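Local structure of glyoxylate reductase (Paecilomyces sp. J18, 3WNV) at residues V13-E18 against L306-L311; A87-I92 against Q323-K328; R312-I315 against E319-T322. The protein reduces glyoxylate, probably to glycolate with a nicotinamide cofactor, as a fungal member of the D-isomer specific 2-hydroxyacid dehydrogenase family. All coordinates share one frame; numbering follows the deposited sequence.

All three contacts belong to the domain built on the five-stranded parallel sheet, and interactions 1 and 3 share helix 297-317. Interaction 1 is buried and apolar: one leucine of that helix meets the start of helix 16-21. Interaction 3, about 12 Å away between centres, is partly buried; there the chain leaving the helix folds back on its last turns through a serine-to-carbonyl bond and a water. The two are joined by N310, whose OD1 and ND2 probably bond L321 N and T322 OG1. Interaction 2 is partly buried at the other end of the tail, where a tyrosine meets a valine and a glutamate beside a sulfate-bearing loop.

Interaction 1 of 3, residues V13-E18 against L306-L311; sequences VHARAE and LVLNNL
L306 O is gripped twice by N310, one turn along the helix whose L308 reaches A15 and E18: N310 N makes the regular helical bond, while N310 ND2, 2.9 Å from L306 O, comes from the opposite face of the carbonyl plane and stands 48° out of it. The contact itself is made by a single methyl group. L308 CG lies beside its backbone N and anti to the carbonyl carbon (chi1 -71°), which sends CD1 out to the turn that opens helix 16-21. There CD1 rests 3.7 Å from A15 CB and 3.6 Å from A15 O, the N-cap residue's carbonyl, which also takes a weak bond from E18 N. On the first turn of the helix, E18 CB touches the same methyl at 3.8 Å. The E18 chain then bends at chi2 (78°) and carries its carboxylate away from the leucine, so that E18 offers carbon to the buried side. E304, earlier on the long helix, accepts from V13 N and H14 N and ties the loop down. L308 also touches Y55, so it sits between helix 16-21 and strand 51-57, while V307 and L311 reach on to strand 81-85.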
loop_
_atom_site.group_PDB
_atom_site.type_symbol
_atom_site.label_atom_id
_atom_site.label_comp_id
_atom_site.label_asym_id
_atom_site.label_seq_id
_atom_site.Cartn_x
_atom_site.Cartn_y
_atom_site.Cartn_z
ATOM N N VAL A 13 0.201 18.296 2.437
ATOM C CA VAL A 13 1.581 18.664 2.726
ATOM C C VAL A 13 2.187 19.438 1.581
ATOM O O VAL A 13 2.854 20.462 1.794
ATOM C CB VAL A 13 2.445 17.419 2.973
ATOM C CG1 VAL A 13 3.884 17.835 3.320
ATOM C CG2 VAL A 13 1.837 16.521 4.054
ATOM N N HIS A 14 1.959 18.971 0.359
ATOM C CA HIS A 14 2.714 19.500 -0.777
ATOM C C HIS A 14 1.889 20.339 -1.730
ATOM O O HIS A 14 2.458 21.075 -2.534
ATOM C CB HIS A 14 3.351 18.374 -1.585
ATOM C CG HIS A 14 4.179 17.445 -0.767
ATOM N ND1 HIS A 14 5.435 17.783 -0.314
ATOM C CD2 HIS A 14 3.924 16.198 -0.303
ATOM C CE1 HIS A 14 5.925 16.767 0.388
ATOM N NE2 HIS A 14 5.019 15.805 0.423
ATOM N N ALA A 15 0.568 20.211 -1.662
ATOM C CA ALA A 15 -0.284 20.772 -2.703
ATOM C C ALA A 15 -1.323 21.720 -2.127
ATOM O O ALA A 15 -2.446 21.807 -2.640
ATOM C CB ALA A 15 -0.935 19.676 -3.477
ATOM N N ARG A 16 -0.932 22.450 -1.074
ATOM C CA ARG A 16 -1.832 23.377 -0.424
ATOM C C ARG A 16 -2.369 24.406 -1.428
ATOM O O ARG A 16 -3.528 24.781 -1.358
ATOM C CB ARG A 16 -1.147 24.095 0.751
ATOM C CG ARG A 16 -1.031 23.270 2.030
ATOM C CD ARG A 16 -2.405 22.943 2.695
ATOM N NE ARG A 16 -3.318 24.082 2.882
ATOM C CZ ARG A 16 -4.408 24.056 3.661
ATOM N NH1 ARG A 16 -4.721 22.980 4.365
ATOM N NH2 ARG A 16 -5.179 25.113 3.756
ATOM N N ALA A 17 -1.524 24.874 -2.352
ATOM C CA ALA A 17 -1.960 25.862 -3.350
ATOM C C ALA A 17 -3.112 25.364 -4.203
ATOM O O ALA A 17 -4.048 26.114 -4.488
ATOM C CB ALA A 17 -0.813 26.249 -4.234
ATOM N N GLU A 18 -3.037 24.097 -4.587
ATOM C CA GLU A 18 -4.047 23.467 -5.440
ATOM C C GLU A 18 -5.345 23.276 -4.666
ATOM O O GLU A 18 -6.428 23.382 -5.243
ATOM C CB GLU A 18 -3.525 22.134 -5.998
ATOM C CG GLU A 18 -2.477 22.296 -7.145
ATOM C CD GLU A 18 -1.062 22.664 -6.690
ATOM O OE1 GLU A 18 -0.772 22.675 -5.468
ATOM O OE2 GLU A 18 -0.206 22.930 -7.573
ATOM N N LEU A 306 -3.112 14.197 -7.775
ATOM C CA LEU A 306 -4.094 13.276 -8.349
ATOM C C LEU A 306 -5.413 13.303 -7.586
ATOM O O LEU A 306 -6.479 13.329 -8.186
ATOM C CB LEU A 306 -3.534 11.835 -8.417
ATOM C CG LEU A 306 -4.443 10.773 -9.066
ATOM C CD1 LEU A 306 -4.908 11.175 -10.476
ATOM C CD2 LEU A 306 -3.664 9.483 -9.085
ATOM N N VAL A 307 -5.358 13.332 -6.257
ATOM C CA VAL A 307 -6.581 13.448 -5.474
ATOM C C VAL A 307 -7.289 14.769 -5.753
ATOM O O VAL A 307 -8.521 14.816 -5.899
ATOM C CB VAL A 307 -6.280 13.328 -3.957
ATOM C CG1 VAL A 307 -7.591 13.276 -3.154
ATOM C CG2 VAL A 307 -5.470 12.061 -3.689
ATOM N N LEU A 308 -6.515 15.855 -5.865
ATOM C CA LEU A 308 -7.118 17.167 -6.009
ATOM C C LEU A 308 -7.700 17.305 -7.411
ATOM O O LEU A 308 -8.691 17.992 -7.598
ATOM C CB LEU A 308 -6.121 18.279 -5.656
ATOM C CG LEU A 308 -5.830 18.323 -4.138
ATOM C CD1 LEU A 308 -4.560 19.130 -3.840
ATOM C CD2 LEU A 308 -7.013 18.890 -3.348
ATOM N N ASN A 309 -7.077 16.644 -8.392
ATOM C CA ASN A 309 -7.623 16.639 -9.746
ATOM C C ASN A 309 -8.915 15.832 -9.852
ATOM O O ASN A 309 -9.824 16.210 -10.594
ATOM C CB ASN A 309 -6.564 16.164 -10.753
ATOM C CG ASN A 309 -5.551 17.248 -11.069
ATOM O OD1 ASN A 309 -5.892 18.415 -11.072
ATOM N ND2 ASN A 309 -4.297 16.866 -11.304
ATOM N N ASN A 310 -8.978 14.708 -9.137
ATOM C CA ASN A 310 -10.237 13.986 -8.976
ATOM C C ASN A 310 -11.316 14.870 -8.360
ATOM O O ASN A 310 -12.418 14.926 -8.863
ATOM C CB ASN A 310 -10.055 12.750 -8.105
ATOM C CG ASN A 310 -9.654 11.540 -8.904
ATOM O OD1 ASN A 310 -10.504 10.917 -9.568
ATOM N ND2 ASN A 310 -8.365 11.186 -8.854
ATOM N N LEU A 311 -10.995 15.551 -7.260
ATOM C CA LEU A 311 -11.936 16.489 -6.650
ATOM C C LEU A 311 -12.455 17.558 -7.598
ATOM O O LEU A 311 -13.647 17.850 -7.652
ATOM C CB LEU A 311 -11.285 17.176 -5.454
ATOM C CG LEU A 311 -11.242 16.309 -4.228
ATOM C CD1 LEU A 311 -10.223 16.836 -3.213
ATOM C CD2 LEU A 311 -12.636 16.250 -3.651
#

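Interaction 2 of 3, residues A87-I92 against Q323-K328; sequences AGYDNI and QVPEQK. With SO4 (sulfate ion), chain C.
One tail residue grips the Y89 hydroxyl and another covers its ring: E326 takes the phenol's hydrogen bond at the ring edge while V324 lies over one face. Y89 OH donates to E326 OE1 at 2.7 Å, on the syn lone pair of that oxygen, and E326 CD lies in the ring plane at its edge. The two flat groups are turned 64° apart. The side chains come from opposite directions, E326 being bent at chi2 (85°), which swings its carboxylate round to the phenol. V324 CG1 makes a CH-pi contact 3.7 Å from the ring centroid and 18° off the normal, displaced toward CZ. P325 CD adds an oblique touch, 3.4 Å from Y89 OH. Three successive residues of the tail thus touch the hydroxyl, and its bond probably helps to fix the rotation of the glutamate. Just before Y89 in the chain, the loop binds a sulfate, probably from the crystallisation liquor: G88 N reaches SO4 O3 at 2.8 Å and A87 N reaches SO4 O2 at 3.0 Å, with R244 NH2 as a further donor. This anion site is consistent with the place where relatives hold the substrate carboxylate. The loop 87-92 runs from strand 81-85 to helix 94-99; the tail pairs through V324 with I104 of strand 103-105, and V94 of that helix touches Y89, V324 and E326.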
loop_
_atom_site.group_PDB
_atom_site.type_symbol
_atom_site.label_atom_id
_atom_site.label_comp_id
_atom_site.label_asym_id
_atom_site.label_seq_id
_atom_site.Cartn_x
_atom_site.Cartn_y
_atom_site.Cartn_z
ATOM N N ALA A 87 -2.977 4.272 -2.822
ATOM C CA ALA A 87 -3.351 3.299 -3.836
ATOM C C ALA A 87 -4.162 2.193 -3.156
ATOM O O ALA A 87 -4.973 1.539 -3.783
ATOM C CB ALA A 87 -2.078 2.675 -4.475
ATOM N N GLY A 88 -3.926 2.005 -1.865
ATOM C CA GLY A 88 -4.724 1.067 -1.093
ATOM C C GLY A 88 -5.790 1.858 -0.344
ATOM O O GLY A 88 -5.534 2.973 0.104
ATOM N N TYR A 89 -6.974 1.274 -0.201
ATOM C CA TYR A 89 -8.084 1.966 0.500
ATOM C C TYR A 89 -8.878 0.979 1.346
ATOM O O TYR A 89 -10.104 1.004 1.356
ATOM C CB TYR A 89 -8.977 2.695 -0.508
ATOM C CG TYR A 89 -9.258 1.901 -1.771
ATOM C CD1 TYR A 89 -8.386 1.957 -2.861
ATOM C CD2 TYR A 89 -10.388 1.076 -1.866
ATOM C CE1 TYR A 89 -8.638 1.254 -4.016
ATOM C CE2 TYR A 89 -10.654 0.375 -3.020
ATOM C CZ TYR A 89 -9.763 0.437 -4.078
ATOM O OH TYR A 89 -10.042 -0.292 -5.202
ATOM N N ASP A 90 -8.173 0.083 2.039
ATOM C CA ASP A 90 -8.857 -0.958 2.786
ATOM C C ASP A 90 -9.442 -0.339 4.047
ATOM O O ASP A 90 -10.168 -1.008 4.792
ATOM C CB ASP A 90 -7.915 -2.154 3.067
ATOM C CG ASP A 90 -6.629 -1.736 3.724
ATOM O OD1 ASP A 90 -6.602 -1.579 4.968
ATOM O OD2 ASP A 90 -5.625 -1.567 3.007
ATOM N N ASN A 91 -9.198 0.967 4.263
ATOM C CA ASN A 91 -9.886 1.676 5.370
ATOM C C ASN A 91 -11.164 2.439 4.931
ATOM O O ASN A 91 -11.748 3.237 5.685
ATOM C CB ASN A 91 -8.919 2.611 6.091
ATOM C CG ASN A 91 -8.145 3.460 5.135
ATOM O OD1 ASN A 91 -8.630 3.774 4.020
ATOM N ND2 ASN A 91 -6.915 3.788 5.510
ATOM N N ILE A 92 -11.608 2.189 3.702
ATOM C CA ILE A 92 -12.922 2.669 3.267
ATOM C C ILE A 92 -13.799 1.460 2.913
ATOM O O ILE A 92 -13.364 0.567 2.174
ATOM C CB ILE A 92 -12.806 3.512 2.017
ATOM C CG1 ILE A 92 -11.803 4.633 2.234
ATOM C CG2 ILE A 92 -14.192 4.037 1.577
ATOM C CD1 ILE A 92 -11.611 5.517 0.999
ATOM N N GLN A 323 -11.703 6.542 -10.338
ATOM C CA GLN A 323 -12.706 5.861 -9.493
ATOM C C GLN A 323 -12.270 4.426 -9.209
ATOM O O GLN A 323 -11.730 3.748 -10.091
ATOM C CB GLN A 323 -14.049 5.853 -10.183
ATOM C CG GLN A 323 -15.170 5.299 -9.287
ATOM C CD GLN A 323 -16.561 5.491 -9.877
ATOM O OE1 GLN A 323 -16.720 5.647 -11.087
ATOM N NE2 GLN A 323 -17.583 5.480 -9.018
ATOM N N VAL A 324 -12.453 3.977 -7.966
ATOM C CA VAL A 324 -12.045 2.621 -7.569
ATOM C C VAL A 324 -12.725 1.550 -8.452
ATOM O O VAL A 324 -13.885 1.693 -8.825
ATOM C CB VAL A 324 -12.325 2.371 -6.087
ATOM C CG1 VAL A 324 -11.460 3.305 -5.209
ATOM C CG2 VAL A 324 -13.835 2.514 -5.756
ATOM N N PRO A 325 -11.977 0.473 -8.816
ATOM C CA PRO A 325 -12.515 -0.525 -9.753
ATOM C C PRO A 325 -13.781 -1.217 -9.222
ATOM O O PRO A 325 -14.632 -1.586 -10.020
ATOM C CB PRO A 325 -11.353 -1.536 -9.917
ATOM C CG PRO A 325 -10.397 -1.245 -8.780
ATOM C CD PRO A 325 -10.561 0.234 -8.502
ATOM N N GLU A 326 -13.916 -1.367 -7.908
ATOM C CA GLU A 326 -15.192 -1.889 -7.369
ATOM C C GLU A 326 -16.445 -1.185 -7.877
ATOM O O GLU A 326 -17.491 -1.823 -8.059
ATOM C CB GLU A 326 -15.207 -1.877 -5.844
ATOM C CG GLU A 326 -14.187 -2.777 -5.222
ATOM C CD GLU A 326 -12.829 -2.110 -5.082
ATOM O OE1 GLU A 326 -12.540 -1.154 -5.820
ATOM O OE2 GLU A 326 -12.044 -2.549 -4.229
ATOM N N GLN A 327 -16.366 0.125 -8.115
ATOM C CA GLN A 327 -17.562 0.854 -8.505
ATOM C C GLN A 327 -17.592 1.061 -10.001
ATOM O O GLN A 327 -18.558 1.580 -10.532
ATOM C CB GLN A 327 -17.635 2.231 -7.819
ATOM C CG GLN A 327 -17.623 2.188 -6.287
ATOM C CD GLN A 327 -17.811 3.568 -5.686
ATOM O OE1 GLN A 327 -17.245 4.544 -6.189
ATOM N NE2 GLN A 327 -18.642 3.668 -4.628
ATOM N N LYS A 328 -16.533 0.658 -10.685
ATOM C CA LYS A 328 -16.349 1.066 -12.073
ATOM C C LYS A 328 -16.548 -0.094 -13.051
ATOM O O LYS A 328 -17.452 -0.924 -12.891
ATOM C CB LYS A 328 -14.953 1.690 -12.232
ATOM C CG LYS A 328 -14.769 2.644 -13.416
ATOM C CD LYS A 328 -13.343 3.209 -13.402
ATOM C CE LYS A 328 -12.995 3.952 -14.688
ATOM N NZ LYS A 328 -11.700 4.718 -14.589
HETATM S S SO4 C . -0.637 3.054 -0.248
HETATM O O1 SO4 C . 0.047 1.980 0.452
HETATM O O2 SO4 C . -0.481 2.943 -1.695
HETATM O O3 SO4 C . -2.090 2.885 0.043
HETATM O O4 SO4 C . -0.117 4.341 0.173
#

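Interaction 3 of 3, residues R312-I315 against E319-T322; sequences RSAI and ELLT
S313 turns its hydroxyl to the backbone carbonyl of E319: with OG opposite the backbone N about CA-CB (chi1 -174°), it donates to E319 O at 2.7 Å, from above the carbonyl plane, 44° out of it. The glutamate side chain starts away from the helix; chi1 of 68° sets CG between the backbone N and the carbonyl carbon, 3.7 Å from S313 OG, and a bend at chi2 then directs the carboxylate, which stays too far from the hydroxyl to bond it directly. Water 1 bridges the two, donating to S313 OG at 2.9 Å and to E319 OE2 at 3.0 Å. The serine hydroxyl therefore both gives and receives. From another direction L321 lays its CD2 methyl 3.7 Å from S313 OG, alongside the serine CB, and thus brings an apolar group against the polar one. Helix 297-317 ends two residues beyond I315, and the chain doubles back along its last turn toward edge strand 103-105 of the five-stranded parallel sheet. With an alanine in place of the serine, E319 O would probably lose this hydroxyl donor and water 1 one of its two acceptors, leaving the glutamate carboxylate freer to turn. The next helical residue faces a different partner: A314 CB meets L320 CD2 at 4.1 Å, a looser apolar touch. L320 itself leaves its backbone away from the helix and runs on to Y81 and C83 of strand 81-85 and to A103 and S105 of strand 103-105. Beyond it T322 pairs with the backbone of S106, just past that edge strand.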
loop_
_atom_site.group_PDB
_atom_site.type_symbol
_atom_site.label_atom_id
_atom_site.label_comp_id
_atom_site.label_asym_id
_atom_site.label_seq_id
_atom_site.Cartn_x
_atom_site.Cartn_y
_atom_site.Cartn_z
ATOM N N ARG A 312 -11.549 18.178 -8.324
ATOM C CA ARG A 312 -11.924 19.244 -9.231
ATOM C C ARG A 312 -12.829 18.702 -10.340
ATOM O O ARG A 312 -13.839 19.326 -10.695
ATOM C CB ARG A 312 -10.668 19.911 -9.809
ATOM C CG ARG A 312 -10.997 20.987 -10.827
ATOM C CD ARG A 312 -9.725 21.624 -11.356
ATOM N NE ARG A 312 -9.085 22.489 -10.360
ATOM C CZ ARG A 312 -9.454 23.756 -10.146
ATOM N NH1 ARG A 312 -10.457 24.271 -10.843
ATOM N NH2 ARG A 312 -8.833 24.508 -9.239
ATOM N N SER A 313 -12.494 17.523 -10.849
ATOM C CA SER A 313 -13.323 16.887 -11.875
ATOM C C SER A 313 -14.711 16.578 -11.325
ATOM O O SER A 313 -15.724 16.778 -11.999
ATOM C CB SER A 313 -12.658 15.589 -12.338
ATOM O OG SER A 313 -13.368 15.031 -13.435
ATOM N N ALA A 314 -14.758 16.104 -10.089
ATOM C CA ALA A 314 -16.038 15.748 -9.467
ATOM C C ALA A 314 -16.945 16.971 -9.347
ATOM O O ALA A 314 -18.116 16.954 -9.750
ATOM C CB ALA A 314 -15.800 15.137 -8.122
ATOM N N ILE A 315 -16.386 18.036 -8.795
ATOM C CA ILE A 315 -17.089 19.308 -8.645
ATOM C C ILE A 315 -17.497 19.925 -9.985
ATOM O O ILE A 315 -18.632 20.342 -10.145
ATOM C CB ILE A 315 -16.232 20.302 -7.809
ATOM C CG1 ILE A 315 -16.029 19.746 -6.393
ATOM C CG2 ILE A 315 -16.909 21.697 -7.755
ATOM C CD1 ILE A 315 -14.887 20.406 -5.662
ATOM N N GLU A 319 -17.698 13.854 -12.392
ATOM C CA GLU A 319 -17.056 12.573 -12.639
ATOM C C GLU A 319 -15.651 12.511 -12.045
ATOM O O GLU A 319 -14.982 13.524 -11.887
ATOM C CB GLU A 319 -17.060 12.236 -14.134
ATOM C CG GLU A 319 -16.188 13.128 -14.981
ATOM C CD GLU A 319 -16.860 13.501 -16.282
ATOM O OE1 GLU A 319 -18.111 13.503 -16.316
ATOM O OE2 GLU A 319 -16.141 13.811 -17.258
ATOM N N LEU A 320 -15.224 11.306 -11.700
ATOM C CA LEU A 320 -13.895 11.082 -11.168
ATOM C C LEU A 320 -12.893 10.705 -12.271
ATOM O O LEU A 320 -13.275 10.290 -13.371
ATOM C CB LEU A 320 -13.942 9.987 -10.097
ATOM C CG LEU A 320 -14.719 10.309 -8.826
ATOM C CD1 LEU A 320 -14.902 9.037 -7.964
ATOM C CD2 LEU A 320 -14.020 11.418 -8.021
ATOM N N LEU A 321 -11.612 10.859 -11.970
ATOM C CA LEU A 321 -10.551 10.469 -12.885
ATOM C C LEU A 321 -10.107 9.033 -12.622
ATOM O O LEU A 321 -9.904 8.256 -13.558
ATOM C CB LEU A 321 -9.356 11.412 -12.732
ATOM C CG LEU A 321 -9.664 12.880 -12.969
ATOM C CD1 LEU A 321 -8.360 13.671 -12.986
ATOM C CD2 LEU A 321 -10.404 13.052 -14.272
ATOM N N THR A 322 -9.942 8.685 -11.344
ATOM C CA THR A 322 -9.516 7.353 -10.952
ATOM C C THR A 322 -10.460 6.694 -9.936
ATOM O O THR A 322 -10.052 6.330 -8.818
ATOM C CB THR A 322 -8.129 7.358 -10.347
ATOM O OG1 THR A 322 -8.048 8.330 -9.284
ATOM C CG2 THR A 322 -7.083 7.678 -11.421
HETATM O O HOH W 1 -13.372 14.468 -16.273
#